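Local atomic coordinates of nucleoporin NUP82 (Saccharomyces cerevisiae, PDB entry 3PBP), a protein that serves as a structural component of the nuclear pore complex and binds the nucleoporin NUP116 through this N-terminal domain. Residues Arg24-Ser29 and Ala427-Asn432; Asn41-Tyr46 and Leu57-His62; Lys128-His133 and Ile142-Glu147; Gly292-Tyr297 and Val317-Gly322. The protein carries 1 engineered substitution. All blocks are in the same frame, centred on the assembly; numbering follows the deposited sequence.

The four contacts are spread round a seven-bladed beta-propeller, the N-terminal domain of NUP82. Contact 1 joins strands near the two ends of this domain, and contacts 2, 3 and 4 follow in series inside the loop it closes. Contacts 1 and 2 share the first sheet, with centres about 17 Å apart. Contact 3 is a hairpin in the third sheet, its centre about 23 Å from those of contacts 1 and 2. Contact 4 sets a loop segment against the end of strand 313-319, about 42 Å from contact 2 between centres. It is the one beside the NUP116 chain. The joint of contact 1 thus lies about 33 Å, between centres, from the NUP116-facing contact 4.

Contact 1: residues Arg24-Ser29 and Ala427-Asn432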
# COMPACT_ATOMS: atom_id res chain seq x y z
N ARG A 24 -11.94 -8.33 23.56
CA ARG A 24 -12.24 -9.69 23.08
C ARG A 24 -12.09 -9.86 21.57
O ARG A 24 -12.63 -9.08 20.78
CB ARG A 24 -13.66 -10.10 23.46
CG ARG A 24 -13.94 -10.21 24.94
CD ARG A 24 -15.43 -10.29 25.17
NE ARG A 24 -15.87 -11.62 25.53
CZ ARG A 24 -17.10 -12.07 25.35
NH1 ARG A 24 -18.03 -11.29 24.79
NH2 ARG A 24 -17.42 -13.30 25.74
N TYR A 25 -11.39 -10.91 21.17
CA TYR A 25 -11.21 -11.17 19.75
C TYR A 25 -11.51 -12.61 19.42
O TYR A 25 -11.47 -13.48 20.28
CB TYR A 25 -9.78 -10.85 19.32
CG TYR A 25 -9.33 -9.47 19.76
CD1 TYR A 25 -8.87 -9.24 21.06
CD2 TYR A 25 -9.34 -8.40 18.86
CE1 TYR A 25 -8.42 -7.98 21.46
CE2 TYR A 25 -8.89 -7.13 19.25
CZ TYR A 25 -8.44 -6.93 20.55
OH TYR A 25 -8.00 -5.68 20.95
N ILE A 26 -11.80 -12.86 18.15
CA ILE A 26 -12.10 -14.20 17.70
C ILE A 26 -11.62 -14.34 16.25
O ILE A 26 -11.78 -13.43 15.45
CB ILE A 26 -13.62 -14.49 17.79
CG1 ILE A 26 -13.90 -15.93 17.36
CG2 ILE A 26 -14.40 -13.47 16.94
CD1 ILE A 26 -15.35 -16.30 17.45
N PHE A 27 -11.01 -15.47 15.94
CA PHE A 27 -10.50 -15.74 14.59
C PHE A 27 -10.77 -17.20 14.28
O PHE A 27 -10.97 -18.02 15.19
CB PHE A 27 -8.99 -15.52 14.53
CG PHE A 27 -8.55 -14.23 15.14
CD1 PHE A 27 -8.63 -13.03 14.42
CD2 PHE A 27 -8.06 -14.21 16.46
CE1 PHE A 27 -8.23 -11.83 14.99
CE2 PHE A 27 -7.65 -13.01 17.04
CZ PHE A 27 -7.74 -11.81 16.31
N SER A 28 -10.79 -17.53 13.00
CA SER A 28 -11.01 -18.91 12.59
C SER A 28 -9.90 -19.23 11.62
O SER A 28 -9.18 -18.35 11.18
CB SER A 28 -12.38 -19.11 11.95
OG SER A 28 -12.49 -18.42 10.73
N SER A 29 -9.77 -20.50 11.28
CA SER A 29 -8.70 -20.96 10.41
C SER A 29 -9.15 -22.24 9.70
O SER A 29 -10.12 -22.88 10.12
CB SER A 29 -7.48 -21.27 11.29
OG SER A 29 -6.30 -20.85 10.67
N ALA A 427 -15.69 -13.47 11.98
CA ALA A 427 -15.04 -14.75 11.80
C ALA A 427 -15.99 -15.75 11.15
O ALA A 427 -17.15 -15.85 11.51
CB ALA A 427 -14.55 -15.28 13.14
N TYR A 428 -15.48 -16.48 10.17
CA TYR A 428 -16.26 -17.49 9.46
C TYR A 428 -16.10 -18.82 10.20
O TYR A 428 -14.98 -19.26 10.44
CB TYR A 428 -15.75 -17.63 8.02
CG TYR A 428 -16.23 -18.85 7.27
CD1 TYR A 428 -17.41 -18.82 6.52
CD2 TYR A 428 -15.48 -20.01 7.26
CE1 TYR A 428 -17.81 -19.93 5.77
CE2 TYR A 428 -15.87 -21.12 6.53
CZ TYR A 428 -17.03 -21.08 5.78
OH TYR A 428 -17.39 -22.20 5.04
N ILE A 429 -17.21 -19.45 10.56
CA ILE A 429 -17.15 -20.72 11.26
C ILE A 429 -17.99 -21.78 10.56
O ILE A 429 -19.21 -21.63 10.41
CB ILE A 429 -17.65 -20.57 12.70
CG1 ILE A 429 -16.73 -19.61 13.45
CG2 ILE A 429 -17.69 -21.92 13.38
CD1 ILE A 429 -17.21 -19.27 14.83
N ASN A 430 -17.34 -22.84 10.12
CA ASN A 430 -18.02 -23.92 9.43
C ASN A 430 -18.40 -24.95 10.47
O ASN A 430 -17.55 -25.68 10.96
CB ASN A 430 -17.10 -24.53 8.38
CG ASN A 430 -17.87 -25.22 7.28
OD1 ASN A 430 -18.72 -26.07 7.54
ND2 ASN A 430 -17.58 -24.86 6.03
N TRP A 431 -19.68 -25.01 10.81
CA TRP A 431 -20.13 -25.96 11.83
C TRP A 431 -21.25 -26.88 11.37
O TRP A 431 -22.36 -26.44 11.05
CB TRP A 431 -20.56 -25.20 13.08
CG TRP A 431 -20.44 -26.02 14.34
CD1 TRP A 431 -19.29 -26.51 14.90
CD2 TRP A 431 -21.51 -26.42 15.19
NE1 TRP A 431 -19.58 -27.20 16.06
CE2 TRP A 431 -20.94 -27.16 16.26
CE3 TRP A 431 -22.90 -26.24 15.16
CZ2 TRP A 431 -21.71 -27.71 17.28
CZ3 TRP A 431 -23.66 -26.79 16.18
CH2 TRP A 431 -23.06 -27.51 17.23
N ASN A 432 -20.95 -28.18 11.36
CA ASN A 432 -21.91 -29.20 10.95
C ASN A 432 -22.65 -28.83 9.66
O ASN A 432 -23.86 -28.60 9.66
CB ASN A 432 -22.91 -29.48 12.08
CG ASN A 432 -22.22 -29.88 13.38
OD1 ASN A 432 -21.17 -30.52 13.36
ND2 ASN A 432 -22.81 -29.50 14.50
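S28 faces the backbone of Y428 and makes the only hydrogen bond between the two segments. With chi1 at 66°, OG sits between the backbone N and the carbonyl carbon of its own residue. From there S28 OG donates to Y428 O at 2.6 Å. The hydroxyl lies in the plane of that carbonyl, on a lone pair. The phenol of Y428 takes no part in this bond. Its OH receives a weak bond from N430 ND2 within the same strand.

Beside this polar link lies a small apolar patch. I26 and A427 both direct their CB toward the opposite strand. The branch methyl CG2 of I26 stands 4.2 Å from A427 CB. The other branch of I26 is extended (chi1 -178°). It carries CD1 of I26 to within 4.4 Å of CD1 of I429, methyl against methyl. A427 CB also lies 4.3 Å from F27 CA, so the small alanine packs against the strand backbone. F27 itself turns its CB away.

The strands do not pair as neighbours in one sheet. Their axes approach to 5.8 Å, and their directions differ by 50°. Strand 24-29 is the first, inner edge strand of its blade and pairs with 34-39. Strand 425-431 is likewise the first, inner edge strand of its blade and pairs with 434-440. I26 continues onto A438 and M440 of the latter strand, while F27 packs on V71 and S73 of strand 70-73. The contact thus joins the first and last blades and helps to close the propeller ring.

Contact 2: residues Asn41-Tyr46 and Leu57-His62; sequences NIIRWY and LNFSRH
N41 and F59 meet through both backbone and ring. Three backbone hydrogen bonds join the segments. F59 N donates to N41 O at 2.8 Å. I43 and L57 form an antiparallel hydrogen-bonded pair, with I43 N to L57 O at 3.2 Å and L57 N to I43 O at 3.1 Å. I42 and N58 form the adjoining non-hydrogen-bonded pair.

Within 57-62, N58 OD1 accepts from S60 N in an Asx turn. S60 OG donates to the same oxygen from the same side of the amide plane. These two bonds restrain the N58 amide, whose ND2 lies beside I42 CG1.

F59 carries one group of ring contacts. Its chi1 of 58° places the ring by the 41-46 backbone, with N41 O over one face, toward the rim. I43 CG1 comes to F59 CE2 at 3.4 Å, obliquely to the ring. An alanine in place of F59 would probably leave I43 CG1 without its main partner across the contact and open a gap beside N41. Farther along, W45 CZ3 meets L57 CB at 3.7 Å, and L57 N lies near the edge of the indole.

The hairpin of strands 42-47 and 55-58 forms one side of the first sheet, and strand 34-39 flanks 42-47. N41 OD1 is bound by L65 N, and W45 meets W95 edge-to-face. L57 touches Q106 of helix 103-107, and R61 forms a salt bridge with D107 of that helix.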
# COMPACT_ATOMS: atom_id res chain seq x y z
N ASN A 41 -6.52 -11.67 28.49
CA ASN A 41 -5.13 -11.99 28.23
C ASN A 41 -4.86 -13.49 28.18
O ASN A 41 -3.77 -13.94 28.56
CB ASN A 41 -4.22 -11.33 29.27
CG ASN A 41 -4.34 -9.83 29.26
OD1 ASN A 41 -4.14 -9.18 28.23
ND2 ASN A 41 -4.67 -9.26 30.40
N ILE A 42 -5.85 -14.24 27.73
CA ILE A 42 -5.69 -15.68 27.59
C ILE A 42 -6.13 -16.09 26.18
O ILE A 42 -7.15 -15.61 25.67
CB ILE A 42 -6.55 -16.49 28.60
CG1 ILE A 42 -6.31 -15.98 30.03
CG2 ILE A 42 -6.19 -17.98 28.50
CD1 ILE A 42 -7.26 -16.57 31.05
N ILE A 43 -5.35 -16.97 25.56
CA ILE A 43 -5.67 -17.46 24.24
C ILE A 43 -6.37 -18.80 24.37
O ILE A 43 -5.89 -19.70 25.05
CB ILE A 43 -4.40 -17.69 23.38
CG1 ILE A 43 -3.59 -16.40 23.29
CG2 ILE A 43 -4.80 -18.18 22.00
CD1 ILE A 43 -2.22 -16.56 22.59
N ARG A 44 -7.53 -18.92 23.75
CA ARG A 44 -8.26 -20.17 23.74
C ARG A 44 -8.29 -20.64 22.29
O ARG A 44 -8.57 -19.86 21.38
CB ARG A 44 -9.68 -19.98 24.24
CG ARG A 44 -9.79 -19.79 25.70
CD ARG A 44 -11.25 -19.77 26.12
NE ARG A 44 -11.40 -19.51 27.54
CZ ARG A 44 -12.56 -19.30 28.16
NH1 ARG A 44 -13.70 -19.32 27.48
NH2 ARG A 44 -12.58 -19.05 29.47
N TRP A 45 -7.98 -21.91 22.06
CA TRP A 45 -7.99 -22.45 20.71
C TRP A 45 -8.68 -23.79 20.71
O TRP A 45 -8.47 -24.60 21.60
CB TRP A 45 -6.56 -22.55 20.17
CG TRP A 45 -5.66 -23.53 20.89
CD1 TRP A 45 -5.39 -24.82 20.53
CD2 TRP A 45 -4.85 -23.26 22.04
NE1 TRP A 45 -4.47 -25.37 21.37
CE2 TRP A 45 -4.12 -24.44 22.31
CE3 TRP A 45 -4.67 -22.14 22.86
CZ2 TRP A 45 -3.22 -24.52 23.38
CZ3 TRP A 45 -3.77 -22.23 23.93
CH2 TRP A 45 -3.06 -23.41 24.18
N TYR A 46 -9.53 -24.03 19.72
CA TYR A 46 -10.25 -25.28 19.67
C TYR A 46 -10.45 -25.72 18.24
O TYR A 46 -10.93 -24.94 17.41
CB TYR A 46 -11.59 -25.10 20.37
CG TYR A 46 -12.61 -26.20 20.21
CD1 TYR A 46 -12.48 -27.41 20.90
CD2 TYR A 46 -13.74 -26.00 19.43
CE1 TYR A 46 -13.48 -28.39 20.82
CE2 TYR A 46 -14.73 -26.97 19.34
CZ TYR A 46 -14.60 -28.16 20.03
OH TYR A 46 -15.60 -29.10 19.92
N LEU A 57 -3.73 -20.58 27.09
CA LEU A 57 -2.38 -20.14 27.32
C LEU A 57 -2.47 -18.69 27.77
O LEU A 57 -2.58 -17.79 26.95
CB LEU A 57 -1.54 -20.22 26.05
CG LEU A 57 -0.16 -19.58 26.21
CD1 LEU A 57 0.60 -20.33 27.30
CD2 LEU A 57 0.60 -19.62 24.88
N ASN A 58 -2.44 -18.49 29.07
CA ASN A 58 -2.52 -17.16 29.65
C ASN A 58 -1.21 -16.44 29.38
O ASN A 58 -0.14 -16.94 29.74
CB ASN A 58 -2.75 -17.25 31.16
CG ASN A 58 -2.95 -15.90 31.79
OD1 ASN A 58 -2.03 -15.08 31.83
ND2 ASN A 58 -4.16 -15.65 32.29
N PHE A 59 -1.28 -15.27 28.75
CA PHE A 59 -0.08 -14.53 28.43
C PHE A 59 0.07 -13.20 29.18
O PHE A 59 0.90 -12.38 28.80
CB PHE A 59 0.02 -14.30 26.91
CG PHE A 59 -1.16 -13.57 26.32
CD1 PHE A 59 -1.20 -12.18 26.32
CD2 PHE A 59 -2.22 -14.27 25.75
CE1 PHE A 59 -2.29 -11.50 25.76
CE2 PHE A 59 -3.31 -13.60 25.19
CZ PHE A 59 -3.34 -12.21 25.20
N SER A 60 -0.72 -13.02 30.24
CA SER A 60 -0.67 -11.80 31.06
C SER A 60 0.76 -11.52 31.49
O SER A 60 1.19 -10.37 31.56
CB SER A 60 -1.52 -11.96 32.31
OG SER A 60 -2.86 -12.24 31.98
N ARG A 61 1.49 -12.58 31.78
CA ARG A 61 2.88 -12.48 32.21
C ARG A 61 3.74 -11.79 31.16
O ARG A 61 4.77 -11.22 31.48
CB ARG A 61 3.43 -13.88 32.48
CG ARG A 61 4.64 -13.90 33.39
CD ARG A 61 5.75 -14.74 32.80
NE ARG A 61 5.25 -16.01 32.29
CZ ARG A 61 5.99 -16.88 31.62
NH1 ARG A 61 7.27 -16.61 31.38
NH2 ARG A 61 5.46 -18.03 31.18
N HIS A 62 3.32 -11.85 29.90
CA HIS A 62 4.07 -11.24 28.81
C HIS A 62 3.42 -9.98 28.25
O HIS A 62 4.11 -9.11 27.72
CB HIS A 62 4.23 -12.25 27.68
CG HIS A 62 5.10 -13.41 28.04
ND1 HIS A 62 6.47 -13.29 28.18
CD2 HIS A 62 4.80 -14.70 28.31
CE1 HIS A 62 6.98 -14.47 28.52
NE2 HIS A 62 5.98 -15.34 28.61

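Contact 3: residues Lys128-His133 and Ile142-Glu147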
# COMPACT_ATOMS: atom_id res chain seq x y z
N LYS A 128 0.90 2.71 12.76
CA LYS A 128 -0.45 3.00 12.33
C LYS A 128 -1.19 1.70 11.98
O LYS A 128 -2.35 1.50 12.36
CB LYS A 128 -0.41 3.94 11.12
CG LYS A 128 -1.77 4.45 10.70
CD LYS A 128 -1.67 5.46 9.57
CE LYS A 128 -3.06 5.99 9.20
NZ LYS A 128 -3.01 7.10 8.21
N LYS A 129 -0.51 0.80 11.26
CA LYS A 129 -1.12 -0.46 10.87
C LYS A 129 -0.09 -1.57 10.66
O LYS A 129 1.05 -1.30 10.28
CB LYS A 129 -1.94 -0.28 9.59
CG LYS A 129 -2.83 -1.46 9.31
CD LYS A 129 -3.67 -1.29 8.07
CE LYS A 129 -4.66 -2.45 7.96
NZ LYS A 129 -5.61 -2.37 6.81
N VAL A 130 -0.52 -2.80 10.92
CA VAL A 130 0.32 -3.99 10.75
C VAL A 130 -0.42 -5.09 10.00
O VAL A 130 -1.59 -5.33 10.23
CB VAL A 130 0.75 -4.57 12.11
CG1 VAL A 130 1.57 -5.85 11.90
CG2 VAL A 130 1.56 -3.54 12.87
N LEU A 131 0.29 -5.76 9.11
CA LEU A 131 -0.28 -6.85 8.31
C LEU A 131 0.71 -7.98 8.15
O LEU A 131 1.92 -7.73 8.03
CB LEU A 131 -0.60 -6.37 6.90
CG LEU A 131 -1.68 -5.33 6.67
CD1 LEU A 131 -1.71 -4.96 5.21
CD2 LEU A 131 -3.01 -5.90 7.12
N PHE A 132 0.23 -9.22 8.15
CA PHE A 132 1.12 -10.34 7.90
C PHE A 132 1.32 -10.37 6.38
O PHE A 132 0.41 -10.02 5.63
CB PHE A 132 0.47 -11.65 8.30
CG PHE A 132 0.66 -12.02 9.72
CD1 PHE A 132 1.93 -12.38 10.19
CD2 PHE A 132 -0.41 -12.02 10.60
CE1 PHE A 132 2.12 -12.74 11.53
CE2 PHE A 132 -0.24 -12.38 11.94
CZ PHE A 132 1.03 -12.74 12.41
N HIS A 133 2.49 -10.77 5.91
CA HIS A 133 2.68 -10.85 4.47
C HIS A 133 1.95 -12.14 4.11
O HIS A 133 2.24 -13.20 4.66
CB HIS A 133 4.16 -10.91 4.10
CG HIS A 133 4.42 -10.74 2.64
ND1 HIS A 133 4.02 -11.66 1.69
CD2 HIS A 133 5.02 -9.73 1.95
CE1 HIS A 133 4.38 -11.24 0.49
NE2 HIS A 133 4.99 -10.07 0.62
N ILE A 142 6.08 -9.63 8.83
CA ILE A 142 5.03 -8.66 9.15
C ILE A 142 5.35 -7.32 8.50
O ILE A 142 6.49 -6.86 8.49
CB ILE A 142 4.82 -8.46 10.68
CG1 ILE A 142 6.08 -7.90 11.34
CG2 ILE A 142 4.37 -9.76 11.32
CD1 ILE A 142 5.85 -7.47 12.77
N VAL A 143 4.32 -6.71 7.95
CA VAL A 143 4.47 -5.43 7.27
C VAL A 143 3.96 -4.35 8.20
O VAL A 143 2.82 -4.41 8.67
CB VAL A 143 3.67 -5.45 5.96
CG1 VAL A 143 3.90 -4.18 5.17
CG2 VAL A 143 4.07 -6.66 5.16
N VAL A 144 4.79 -3.35 8.46
CA VAL A 144 4.41 -2.28 9.37
C VAL A 144 4.38 -0.90 8.73
O VAL A 144 5.38 -0.43 8.19
CB VAL A 144 5.36 -2.26 10.61
CG1 VAL A 144 4.95 -1.17 11.58
CG2 VAL A 144 5.34 -3.63 11.30
N LEU A 145 3.22 -0.24 8.80
CA LEU A 145 3.07 1.11 8.27
C LEU A 145 3.08 2.08 9.46
O LEU A 145 2.32 1.91 10.42
CB LEU A 145 1.74 1.25 7.52
CG LEU A 145 1.36 2.70 7.18
CD1 LEU A 145 2.24 3.17 6.03
CD2 LEU A 145 -0.10 2.80 6.81
N LYS A 146 3.94 3.10 9.39
CA LYS A 146 4.02 4.09 10.48
C LYS A 146 3.44 5.46 10.07
O LYS A 146 3.16 5.68 8.89
CB LYS A 146 5.48 4.25 10.92
CG LYS A 146 6.03 3.04 11.67
CD LYS A 146 7.54 3.13 11.87
CE LYS A 146 8.05 1.98 12.72
NZ LYS A 146 9.52 1.84 12.61
N GLU A 147 3.24 6.36 11.03
CA GLU A 147 2.73 7.71 10.74
C GLU A 147 3.64 8.31 9.68
O GLU A 147 3.26 9.20 8.92
CB GLU A 147 2.75 8.57 11.98
CG GLU A 147 1.77 8.13 13.04
CD GLU A 147 0.38 7.95 12.48
OE1 GLU A 147 -0.06 8.84 11.71
OE2 GLU A 147 -0.28 6.94 12.81
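I142 turns its CG2 toward F132 through a chi1 of 62°, which puts that methyl anti to its carbonyl carbon. F132 has CG anti to its carbonyl carbon (chi1 -88°). I142 CG2 then meets F132 CE1 at 3.7 Å, obliquely to the ring. V130 and V144 have matching torsions and lie side by side on the same face of the sheet. Their CG2 methyls are 4.1 Å apart. On the other face L131 stands beside V143, and K129 beside L145.

The backbone is a regular antiparallel pair at one end. L131 N donates to V143 O at 2.9 Å, and V143 N returns a bond to L131 O. At the other end K128 and K129 both face L145 in a classic beta bulge. L145 O accepts from K128 N at 2.9 Å and from K129 N at 3.2 Å. The bent chain of E147 brings OE2 to 3.4 Å from K128 CB, but the charged ends do not meet. K128 NZ instead bonds to I182 O, and K129 NZ forms a salt bridge with D184.

These strands form a hairpin in the third blade. Strand 151-155 continues the sheet beyond 141-146. V130 and F132 pack on strand 79-83 of the preceding blade. L131, V143 and L145 pack on strand 182-187 of the next.

Contact 4: residues Gly292-Tyr297 and Val317-Gly322; sequences GELYDY and VSFDDG
L294 lies in the short 3-10 segment 293-296 and Y297 directly follows it, facing the end of strand 313-319. Y297 N bonds to L294 O and closes the end of the segment. Opposite it, the chain turns after F319, and G322 N bonds to F319 O. G322 has positive phi, which favours glycine. No hydrogen bond joins the two segments, so side chains carry the contact.

Y297 lays its ring over D321. D321 CB stands 3.5 Å from the ring centroid of Y297, only 9° off the normal, a CH-pi contact. D320 CB comes to the ring edge, 3.4 Å from Y297 CD2. L294 CD2 lies over one face of F319, 4.2 Å from that ring's centroid. The same methyl is 3.4 Å from D321 OD1. A serine in place of Y297 would probably uncover D321 CB and leave the D320–D321 turn freer to shift.

Between L294 and Y297, Y295 turns away to meet H109 and K98 of the NUP116 chain. D321 OD2 forms a salt bridge with R353 of strand 347-355, and E293 binds the same arginine. F319 packs on A299 of strand 299-306 and on I325 of strand 323-329.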
# COMPACT_ATOMS: atom_id res chain seq x y z
N GLY A 292 -17.07 12.15 -10.88
CA GLY A 292 -16.88 13.55 -10.56
C GLY A 292 -17.18 13.96 -9.12
O GLY A 292 -16.44 14.74 -8.54
N GLU A 293 -18.26 13.43 -8.55
CA GLU A 293 -18.64 13.80 -7.19
C GLU A 293 -17.51 13.63 -6.20
O GLU A 293 -17.23 14.51 -5.39
CB GLU A 293 -19.81 12.95 -6.67
CG GLU A 293 -21.04 12.87 -7.55
CD GLU A 293 -22.24 12.29 -6.79
OE1 GLU A 293 -22.11 11.19 -6.20
OE2 GLU A 293 -23.31 12.94 -6.78
N LEU A 294 -16.87 12.47 -6.29
CA LEU A 294 -15.79 12.09 -5.38
C LEU A 294 -14.60 13.03 -5.27
O LEU A 294 -13.80 12.91 -4.34
CB LEU A 294 -15.33 10.66 -5.73
CG LEU A 294 -16.48 9.65 -5.59
CD1 LEU A 294 -16.09 8.32 -6.22
CD2 LEU A 294 -16.84 9.48 -4.12
N TYR A 295 -14.47 13.98 -6.20
CA TYR A 295 -13.36 14.92 -6.11
C TYR A 295 -13.54 15.78 -4.86
O TYR A 295 -12.59 16.38 -4.37
CB TYR A 295 -13.31 15.80 -7.36
CG TYR A 295 -12.53 15.20 -8.51
CD1 TYR A 295 -11.16 14.96 -8.39
CD2 TYR A 295 -13.16 14.88 -9.72
CE1 TYR A 295 -10.44 14.41 -9.45
CE2 TYR A 295 -12.43 14.32 -10.77
CZ TYR A 295 -11.08 14.09 -10.63
OH TYR A 295 -10.36 13.53 -11.66
N ASP A 296 -14.77 15.81 -4.34
CA ASP A 296 -15.08 16.59 -3.15
C ASP A 296 -14.96 15.78 -1.87
O ASP A 296 -15.25 16.28 -0.79
CB ASP A 296 -16.51 17.16 -3.23
CG ASP A 296 -16.67 18.19 -4.34
OD1 ASP A 296 -15.89 19.18 -4.35
OD2 ASP A 296 -17.57 18.01 -5.18
N TYR A 297 -14.52 14.53 -1.98
CA TYR A 297 -14.37 13.69 -0.80
C TYR A 297 -13.00 13.04 -0.71
O TYR A 297 -12.12 13.28 -1.55
CB TYR A 297 -15.46 12.61 -0.78
CG TYR A 297 -16.86 13.19 -0.76
CD1 TYR A 297 -17.51 13.53 -1.94
CD2 TYR A 297 -17.51 13.45 0.46
CE1 TYR A 297 -18.78 14.12 -1.92
CE2 TYR A 297 -18.77 14.04 0.49
CZ TYR A 297 -19.40 14.37 -0.70
OH TYR A 297 -20.65 14.95 -0.68
N VAL A 317 -12.51 0.59 -2.89
CA VAL A 317 -12.10 1.79 -2.16
C VAL A 317 -13.28 2.55 -1.53
O VAL A 317 -14.32 2.75 -2.16
CB VAL A 317 -11.34 2.75 -3.08
CG1 VAL A 317 -10.80 3.91 -2.28
CG2 VAL A 317 -10.20 2.00 -3.77
N SER A 318 -13.09 2.96 -0.27
CA SER A 318 -14.09 3.72 0.50
C SER A 318 -13.88 5.22 0.33
O SER A 318 -12.76 5.67 0.05
CB SER A 318 -13.95 3.44 2.00
OG SER A 318 -14.42 2.16 2.33
N PHE A 319 -14.95 5.98 0.55
CA PHE A 319 -14.90 7.44 0.45
C PHE A 319 -15.78 8.13 1.50
O PHE A 319 -16.77 7.55 1.96
CB PHE A 319 -15.32 7.88 -0.95
CG PHE A 319 -14.21 7.83 -1.96
CD1 PHE A 319 -13.28 8.85 -2.03
CD2 PHE A 319 -14.11 6.76 -2.85
CE1 PHE A 319 -12.26 8.82 -2.97
CE2 PHE A 319 -13.10 6.72 -3.80
CZ PHE A 319 -12.16 7.76 -3.86
N ASP A 320 -15.40 9.35 1.87
CA ASP A 320 -16.13 10.17 2.85
C ASP A 320 -17.64 10.12 2.68
O ASP A 320 -18.37 10.04 3.66
CB ASP A 320 -15.73 11.64 2.75
CG ASP A 320 -14.44 11.96 3.43
OD1 ASP A 320 -14.29 11.57 4.61
OD2 ASP A 320 -13.59 12.62 2.80
N ASP A 321 -18.11 10.21 1.44
CA ASP A 321 -19.53 10.23 1.15
C ASP A 321 -20.25 8.90 1.34
O ASP A 321 -21.37 8.72 0.85
CB ASP A 321 -19.75 10.72 -0.29
CG ASP A 321 -19.33 9.71 -1.33
OD1 ASP A 321 -18.32 9.00 -1.11
OD2 ASP A 321 -20.00 9.62 -2.39
N GLY A 322 -19.62 7.99 2.07
CA GLY A 322 -20.24 6.69 2.29
C GLY A 322 -20.42 5.96 0.98
O GLY A 322 -21.34 5.16 0.82